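Local coordinates for adhesion and penetration protein autotransporter (Haemophilus influenzae, PDB 3SYJ) that promotes adherence to and invasion of host cells, mediates bacterial aggregation through self-association of its surface-displayed passenger domain, and is probably a serine protease, at residues K535-T546 with D565-L576. Numbering follows the deposited sequence.
Sequences KEIAYNGWFGET and DRTLLLSGGTNL
Lys535 lies along the start of 565-576, its CB, CG and CD resting against the backbone O of Asp565. A bend at chi3 (-90°) brings the ammonium group round to the carboxylate, and Lys535 NZ makes a salt bridge to Asp565 OD2 at 3.1 Å, arriving from above the carboxylate plane. Asp565 OD1 pairs with Lys586 of the adjoining strand 586-593, so the carboxylate has two lysine partners. From here the two strands run parallel and in step, Glu536 beside Thr567 through Tyr539 beside Leu570, then again at Trp542 with Gly573 and Phe543 with Thr574. Backbone bonds such as Ile537 N to Thr567 O (2.9 Å) hold the pair. These are neighbouring rungs of the right-handed parallel beta-helix that forms the stalk of the passenger domain, where like positions stack from one coil to the next: Ala538 CB meets Leu569 CB at 3.8 Å. Both strands turn a corner, at Asn540-Gly541 and Ser571-Gly572. There one water donates to the carbonyls of Tyr539 and Gly541 and accepts from Gly572 N, bridging the two bends. Direct bonds resume with Gly573 N to Gly541 O (3.0 Å) and Phe543 N to Gly573 O. Phe543 packs beside Leu570 and Thr574: Leu570 CD2 lies at the ring edge, 3.9 Å from Phe543 CE2, Thr574 CG2 touches the edge and CB, and Leu576 CD2 packs on Phe543 CB. One face of the same ring lies against Tyr539, whose OH donates to Trp542 O at 2.8 Å. Trp542 projects from the face opposite Phe543, the one that carries Ala538 and Leu569. The bare CA of Gly573 lets the indole lie close against the backbone, Trp542 CE3 3.2 Å from Gly573 C. Gly573 CA sits 3.5 Å from the centroid of the six-membered ring of Trp542, a CH-pi contact 8° off the normal, while Thr546 CG2 covers the opposite face.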
ATOM      1  N   LYS A 535     -23.081  31.602  27.902  1.00 24.25           N
ATOM      2  CA  LYS A 535     -22.170  31.344  26.798  1.00 24.71           C
ATOM      3  C   LYS A 535     -22.257  29.889  26.367  1.00 24.27           C
ATOM      4  O   LYS A 535     -21.988  29.562  25.212  1.00 25.65           O
ATOM      5  CB  LYS A 535     -20.734  31.695  27.198  1.00 24.91           C
ATOM      6  CG  LYS A 535     -20.464  33.190  27.216  1.00 33.85           C
ATOM      7  CD  LYS A 535     -18.995  33.518  27.416  1.00 34.80           C
ATOM      8  CE  LYS A 535     -18.630  33.668  28.886  1.00 38.29           C
ATOM      9  NZ  LYS A 535     -17.473  34.612  29.048  1.00 39.88           N
ATOM     10  N   GLU A 536     -22.644  29.028  27.303  1.00 21.95           N
ATOM     11  CA  GLU A 536     -22.691  27.588  27.075  1.00 20.87           C
ATOM     12  C   GLU A 536     -24.115  27.094  26.893  1.00 24.29           C
ATOM     13  O   GLU A 536     -24.994  27.385  27.710  1.00 23.36           O
ATOM     14  CB  GLU A 536     -22.068  26.837  28.252  1.00 18.65           C
ATOM     15  CG  GLU A 536     -20.699  27.325  28.653  1.00 19.94           C
ATOM     16  CD  GLU A 536     -20.765  28.465  29.649  1.00 26.01           C
ATOM     17  OE1 GLU A 536     -21.883  28.946  29.932  1.00 27.16           O
ATOM     18  OE2 GLU A 536     -19.695  28.873  30.154  1.00 31.63           O
ATOM     19  N   ILE A 537     -24.336  26.342  25.820  1.00 19.99           N
ATOM     20  CA  ILE A 537     -25.595  25.641  25.627  1.00 19.17           C
ATOM     21  C   ILE A 537     -25.264  24.182  25.412  1.00 19.27           C
ATOM     22  O   ILE A 537     -24.124  23.844  25.101  1.00 18.97           O
ATOM     23  CB  ILE A 537     -26.397  26.175  24.425  1.00 16.78           C
ATOM     24  CG1 ILE A 537     -25.640  25.942  23.112  1.00 19.22           C
ATOM     25  CG2 ILE A 537     -26.715  27.642  24.622  1.00 20.46           C
ATOM     26  CD1 ILE A 537     -26.324  26.527  21.882  1.00 16.84           C
ATOM     27  N   ALA A 538     -26.249  23.311  25.580  1.00 14.32           N
ATOM     28  CA  ALA A 538     -25.974  21.891  25.511  1.00 13.71           C
ATOM     29  C   ALA A 538     -27.125  21.135  24.884  1.00 15.57           C
ATOM     30  O   ALA A 538     -28.272  21.576  24.921  1.00 15.78           O
ATOM     31  CB  ALA A 538     -25.683  21.350  26.909  1.00 15.10           C
ATOM     32  N   TYR A 539     -26.807  19.987  24.303  1.00 12.21           N
ATOM     33  CA  TYR A 539     -27.819  19.116  23.749  1.00 13.69           C
ATOM     34  C   TYR A 539     -27.546  17.705  24.249  1.00 15.04           C
ATOM     35  O   TYR A 539     -26.522  17.113  23.923  1.00 12.45           O
ATOM     36  CB  TYR A 539     -27.777  19.164  22.217  1.00 12.19           C
ATOM     37  CG  TYR A 539     -28.794  18.271  21.542  1.00 16.79           C
ATOM     38  CD1 TYR A 539     -30.152  18.547  21.635  1.00 13.66           C
ATOM     39  CD2 TYR A 539     -28.396  17.161  20.792  1.00 14.74           C
ATOM     40  CE1 TYR A 539     -31.090  17.738  21.016  1.00 13.92           C
ATOM     41  CE2 TYR A 539     -29.329  16.343  20.167  1.00 11.69           C
ATOM     42  CZ  TYR A 539     -30.676  16.640  20.284  1.00 15.21           C
ATOM     43  OH  TYR A 539     -31.631  15.849  19.680  1.00 15.63           O
ATOM     44  N   ASN A 540     -28.466  17.173  25.047  1.00 15.51           N
ATOM     45  CA  ASN A 540     -28.291  15.860  25.657  1.00 13.70           C
ATOM     46  C   ASN A 540     -28.691  14.693  24.754  1.00 17.31           C
ATOM     47  O   ASN A 540     -28.496  13.527  25.112  1.00 17.26           O
ATOM     48  CB  ASN A 540     -29.114  15.775  26.943  1.00 18.18           C
ATOM     49  CG  ASN A 540     -28.584  16.672  28.038  1.00 18.01           C
ATOM     50  OD1 ASN A 540     -28.140  17.792  27.780  1.00 14.83           O
ATOM     51  ND2 ASN A 540     -28.625  16.181  29.275  1.00 18.56           N
ATOM     52  N   GLY A 541     -29.253  15.003  23.587  1.00 15.24           N
ATOM     53  CA  GLY A 541     -29.878  13.990  22.755  1.00 14.38           C
ATOM     54  C   GLY A 541     -29.088  13.505  21.551  1.00 19.61           C
ATOM     55  O   GLY A 541     -27.852  13.565  21.526  1.00 16.94           O
ATOM     56  N   TRP A 542     -29.828  13.017  20.554  1.00 16.13           N
ATOM     57  CA  TRP A 542     -29.260  12.436  19.342  1.00 16.86           C
ATOM     58  C   TRP A 542     -29.495  13.279  18.087  1.00 15.52           C
ATOM     59  O   TRP A 542     -30.539  13.922  17.942  1.00 16.37           O
ATOM     60  CB  TRP A 542     -29.830  11.027  19.106  1.00 14.84           C
ATOM     61  CG  TRP A 542     -29.150   9.985  19.920  1.00 18.69           C
ATOM     62  CD1 TRP A 542     -29.466   9.604  21.191  1.00 18.50           C
ATOM     63  CD2 TRP A 542     -28.022   9.196  19.532  1.00 15.92           C
ATOM     64  NE1 TRP A 542     -28.606   8.629  21.619  1.00 20.90           N
ATOM     65  CE2 TRP A 542     -27.707   8.358  20.619  1.00 18.08           C
ATOM     66  CE3 TRP A 542     -27.247   9.119  18.373  1.00 16.53           C
ATOM     67  CZ2 TRP A 542     -26.650   7.447  20.583  1.00 17.91           C
ATOM     68  CZ3 TRP A 542     -26.196   8.212  18.333  1.00 18.44           C
ATOM     69  CH2 TRP A 542     -25.905   7.391  19.435  1.00 19.73           C
ATOM     70  N   PHE A 543     -28.504  13.270  17.197  1.00 14.90           N
ATOM     71  CA  PHE A 543     -28.649  13.755  15.824  1.00 16.60           C
ATOM     72  C   PHE A 543     -28.499  12.577  14.878  1.00 17.38           C
ATOM     73  O   PHE A 543     -27.429  11.982  14.783  1.00 19.67           O
ATOM     74  CB  PHE A 543     -27.589  14.806  15.496  1.00 15.64           C
ATOM     75  CG  PHE A 543     -27.820  16.123  16.167  1.00 14.74           C
ATOM     76  CD1 PHE A 543     -28.836  16.959  15.738  1.00 15.48           C
ATOM     77  CD2 PHE A 543     -27.027  16.527  17.224  1.00 15.54           C
ATOM     78  CE1 PHE A 543     -29.061  18.172  16.354  1.00 16.84           C
ATOM     79  CE2 PHE A 543     -27.243  17.749  17.847  1.00 15.45           C
ATOM     80  CZ  PHE A 543     -28.261  18.573  17.410  1.00 14.53           C
ATOM     81  N   GLY A 544     -29.574  12.222  14.191  1.00 17.66           N
ATOM     82  CA  GLY A 544     -29.544  11.073  13.307  1.00 16.14           C
ATOM     83  C   GLY A 544     -30.347   9.940  13.905  1.00 21.78           C
ATOM     84  O   GLY A 544     -30.504   9.848  15.123  1.00 23.02           O
ATOM     85  N   GLU A 545     -30.866   9.075  13.046  1.00 23.89           N
ATOM     86  CA  GLU A 545     -31.691   7.969  13.491  1.00 23.02           C
ATOM     87  C   GLU A 545     -30.815   6.792  13.897  1.00 29.19           C
ATOM     88  O   GLU A 545     -29.902   6.407  13.165  1.00 30.46           O
ATOM     89  CB  GLU A 545     -32.655   7.556  12.380  1.00 24.10           C
ATOM     90  CG  GLU A 545     -33.521   6.364  12.734  1.00 28.36           C
ATOM     91  CD  GLU A 545     -34.408   6.626  13.937  1.00 28.51           C
ATOM     92  OE1 GLU A 545     -35.312   7.485  13.843  1.00 22.89           O
ATOM     93  OE2 GLU A 545     -34.198   5.969  14.978  1.00 33.58           O
ATOM     94  N   THR A 546     -31.081   6.223  15.067  1.00 29.49           N
ATOM     95  CA  THR A 546     -30.321   5.063  15.521  1.00 33.61           C
ATOM     96  C   THR A 546     -31.053   3.748  15.261  1.00 32.79           C
ATOM     97  O   THR A 546     -30.433   2.689  15.233  1.00 33.13           O
ATOM     98  CB  THR A 546     -29.997   5.146  17.020  1.00 33.84           C
ATOM     99  OG1 THR A 546     -31.182   5.504  17.740  1.00 28.86           O
ATOM    100  CG2 THR A 546     -28.909   6.185  17.274  1.00 28.41           C
ATOM    101  N   ASP A 565     -16.290  33.076  21.972  1.00 35.47           N
ATOM    102  CA  ASP A 565     -16.511  32.544  23.316  1.00 35.16           C
ATOM    103  C   ASP A 565     -17.921  31.991  23.539  1.00 35.74           C
ATOM    104  O   ASP A 565     -18.627  32.428  24.449  1.00 37.56           O
ATOM    105  CB  ASP A 565     -16.212  33.615  24.371  1.00 32.97           C
ATOM    106  CG  ASP A 565     -15.979  33.022  25.753  1.00 41.80           C
ATOM    107  OD1 ASP A 565     -16.124  31.789  25.895  1.00 44.48           O
ATOM    108  OD2 ASP A 565     -15.648  33.783  26.695  1.00 37.51           O
ATOM    109  N   ARG A 566     -18.329  31.034  22.710  1.00 26.91           N
ATOM    110  CA  ARG A 566     -19.619  30.373  22.871  1.00 27.02           C
ATOM    111  C   ARG A 566     -19.406  28.878  22.756  1.00 24.67           C
ATOM    112  O   ARG A 566     -18.699  28.425  21.866  1.00 24.97           O
ATOM    113  CB  ARG A 566     -20.608  30.833  21.799  1.00 29.95           C
ATOM    114  CG  ARG A 566     -20.868  32.326  21.780  1.00 33.82           C
ATOM    115  CD  ARG A 566     -21.516  32.804  23.070  1.00 31.91           C
ATOM    116  NE  ARG A 566     -22.367  33.966  22.826  1.00 40.45           N
ATOM    117  CZ  ARG A 566     -22.008  35.223  23.073  1.00 43.69           C
ATOM    118  NH1 ARG A 566     -20.810  35.487  23.587  1.00 33.03           N
ATOM    119  NH2 ARG A 566     -22.851  36.216  22.810  1.00 40.92           N
ATOM    120  N   THR A 567     -20.013  28.107  23.648  1.00 22.35           N
ATOM    121  CA  THR A 567     -19.776  26.668  23.665  1.00 23.19           C
ATOM    122  C   THR A 567     -21.043  25.878  23.430  1.00 20.87           C
ATOM    123  O   THR A 567     -22.106  26.222  23.943  1.00 21.34           O
ATOM    124  CB  THR A 567     -19.159  26.213  24.996  1.00 21.58           C
ATOM    125  OG1 THR A 567     -17.928  26.905  25.202  1.00 25.11           O
ATOM    126  CG2 THR A 567     -18.903  24.716  24.989  1.00 18.74           C
ATOM    127  N   LEU A 568     -20.912  24.821  22.638  1.00 18.42           N
ATOM    128  CA  LEU A 568     -21.980  23.860  22.430  1.00 20.42           C
ATOM    129  C   LEU A 568     -21.522  22.503  22.952  1.00 19.96           C
ATOM    130  O   LEU A 568     -20.520  21.953  22.496  1.00 19.30           O
ATOM    131  CB  LEU A 568     -22.342  23.762  20.943  1.00 17.09           C
ATOM    132  CG  LEU A 568     -23.349  22.685  20.511  1.00 16.49           C
ATOM    133  CD1 LEU A 568     -24.633  22.746  21.331  1.00 14.36           C
ATOM    134  CD2 LEU A 568     -23.665  22.807  19.012  1.00 15.20           C
ATOM    135  N   LEU A 569     -22.253  21.972  23.921  1.00 16.80           N
ATOM    136  CA  LEU A 569     -21.928  20.669  24.466  1.00 16.65           C
ATOM    137  C   LEU A 569     -22.857  19.613  23.886  1.00 13.90           C
ATOM    138  O   LEU A 569     -24.079  19.736  23.969  1.00 13.74           O
ATOM    139  CB  LEU A 569     -22.031  20.688  25.994  1.00 17.37           C
ATOM    140  CG  LEU A 569     -22.064  19.329  26.710  1.00 16.99           C
ATOM    141  CD1 LEU A 569     -20.791  18.537  26.447  1.00 14.71           C
ATOM    142  CD2 LEU A 569     -22.293  19.504  28.216  1.00 16.94           C
ATOM    143  N   LEU A 570     -22.274  18.584  23.285  1.00 12.07           N
ATOM    144  CA  LEU A 570     -23.045  17.428  22.845  1.00 16.01           C
ATOM    145  C   LEU A 570     -22.681  16.238  23.726  1.00 19.41           C
ATOM    146  O   LEU A 570     -21.549  15.747  23.687  1.00 19.40           O
ATOM    147  CB  LEU A 570     -22.759  17.121  21.374  1.00 15.82           C
ATOM    148  CG  LEU A 570     -22.975  18.313  20.442  1.00 11.97           C
ATOM    149  CD1 LEU A 570     -22.462  18.025  19.041  1.00 16.53           C
ATOM    150  CD2 LEU A 570     -24.445  18.690  20.410  1.00 12.23           C
ATOM    151  N   SER A 571     -23.632  15.774  24.530  1.00 17.27           N
ATOM    152  CA  SER A 571     -23.325  14.725  25.489  1.00 16.00           C
ATOM    153  C   SER A 571     -24.121  13.460  25.220  1.00 16.77           C
ATOM    154  O   SER A 571     -24.075  12.519  26.008  1.00 13.38           O
ATOM    155  CB  SER A 571     -23.586  15.208  26.919  1.00 16.16           C
ATOM    156  OG  SER A 571     -24.975  15.417  27.125  1.00 15.86           O
ATOM    157  N   GLY A 572     -24.853  13.445  24.112  1.00 13.99           N
ATOM    158  CA  GLY A 572     -25.679  12.300  23.771  1.00 14.69           C
ATOM    159  C   GLY A 572     -25.068  11.459  22.666  1.00 17.88           C
ATOM    160  O   GLY A 572     -24.256  10.570  22.923  1.00 18.72           O
ATOM    161  N   GLY A 573     -25.446  11.736  21.425  1.00 16.44           N
ATOM    162  CA  GLY A 573     -24.881  10.999  20.314  1.00 17.35           C
ATOM    163  C   GLY A 573     -25.231  11.551  18.949  1.00 17.40           C
ATOM    164  O   GLY A 573     -26.202  12.307  18.798  1.00 16.39           O
ATOM    165  N   THR A 574     -24.418  11.184  17.960  1.00 16.51           N
ATOM    166  CA  THR A 574     -24.736  11.440  16.560  1.00 17.22           C
ATOM    167  C   THR A 574     -24.591  10.159  15.754  1.00 18.72           C
ATOM    168  O   THR A 574     -23.673   9.370  15.980  1.00 16.06           O
ATOM    169  CB  THR A 574     -23.827  12.516  15.911  1.00 16.55           C
ATOM    170  OG1 THR A 574     -22.465  12.067  15.898  1.00 20.32           O
ATOM    171  CG2 THR A 574     -23.929  13.841  16.644  1.00 16.07           C
ATOM    172  N   ASN A 575     -25.512   9.955  14.818  1.00 17.50           N
ATOM    173  CA  ASN A 575     -25.372   8.911  13.816  1.00 17.92           C
ATOM    174  C   ASN A 575     -25.704   9.510  12.460  1.00 18.41           C
ATOM    175  O   ASN A 575     -26.696   9.145  11.837  1.00 18.89           O
ATOM    176  CB  ASN A 575     -26.304   7.741  14.114  1.00 16.23           C
ATOM    177  CG  ASN A 575     -26.015   6.541  13.243  1.00 19.52           C
ATOM    178  OD1 ASN A 575     -26.920   5.791  12.869  1.00 23.29           O
ATOM    179  ND2 ASN A 575     -24.745   6.353  12.907  1.00 15.35           N
ATOM    180  N   LEU A 576     -24.869  10.438  12.008  1.00 19.66           N
ATOM    181  CA  LEU A 576     -25.224  11.283  10.877  1.00 18.48           C
ATOM    182  C   LEU A 576     -24.793  10.757   9.529  1.00 22.41           C
ATOM    183  O   LEU A 576     -23.612  10.517   9.289  1.00 24.67           O
ATOM    184  CB  LEU A 576     -24.658  12.687  11.054  1.00 18.06           C
ATOM    185  CG  LEU A 576     -25.332  13.525  12.132  1.00 18.91           C
ATOM    186  CD1 LEU A 576     -24.554  14.803  12.366  1.00 21.31           C
ATOM    187  CD2 LEU A 576     -26.756  13.823  11.737  1.00 18.15           C
TER
HETATM  188  O   HOH W   1     -25.638  15.419  22.027  1.00 14.80           O
HETATM  189  O   HOH W   2     -26.798  13.093  27.278  1.00 11.09           O
HETATM  190  O   HOH W   3     -25.390  17.557  28.226  1.00 14.81           O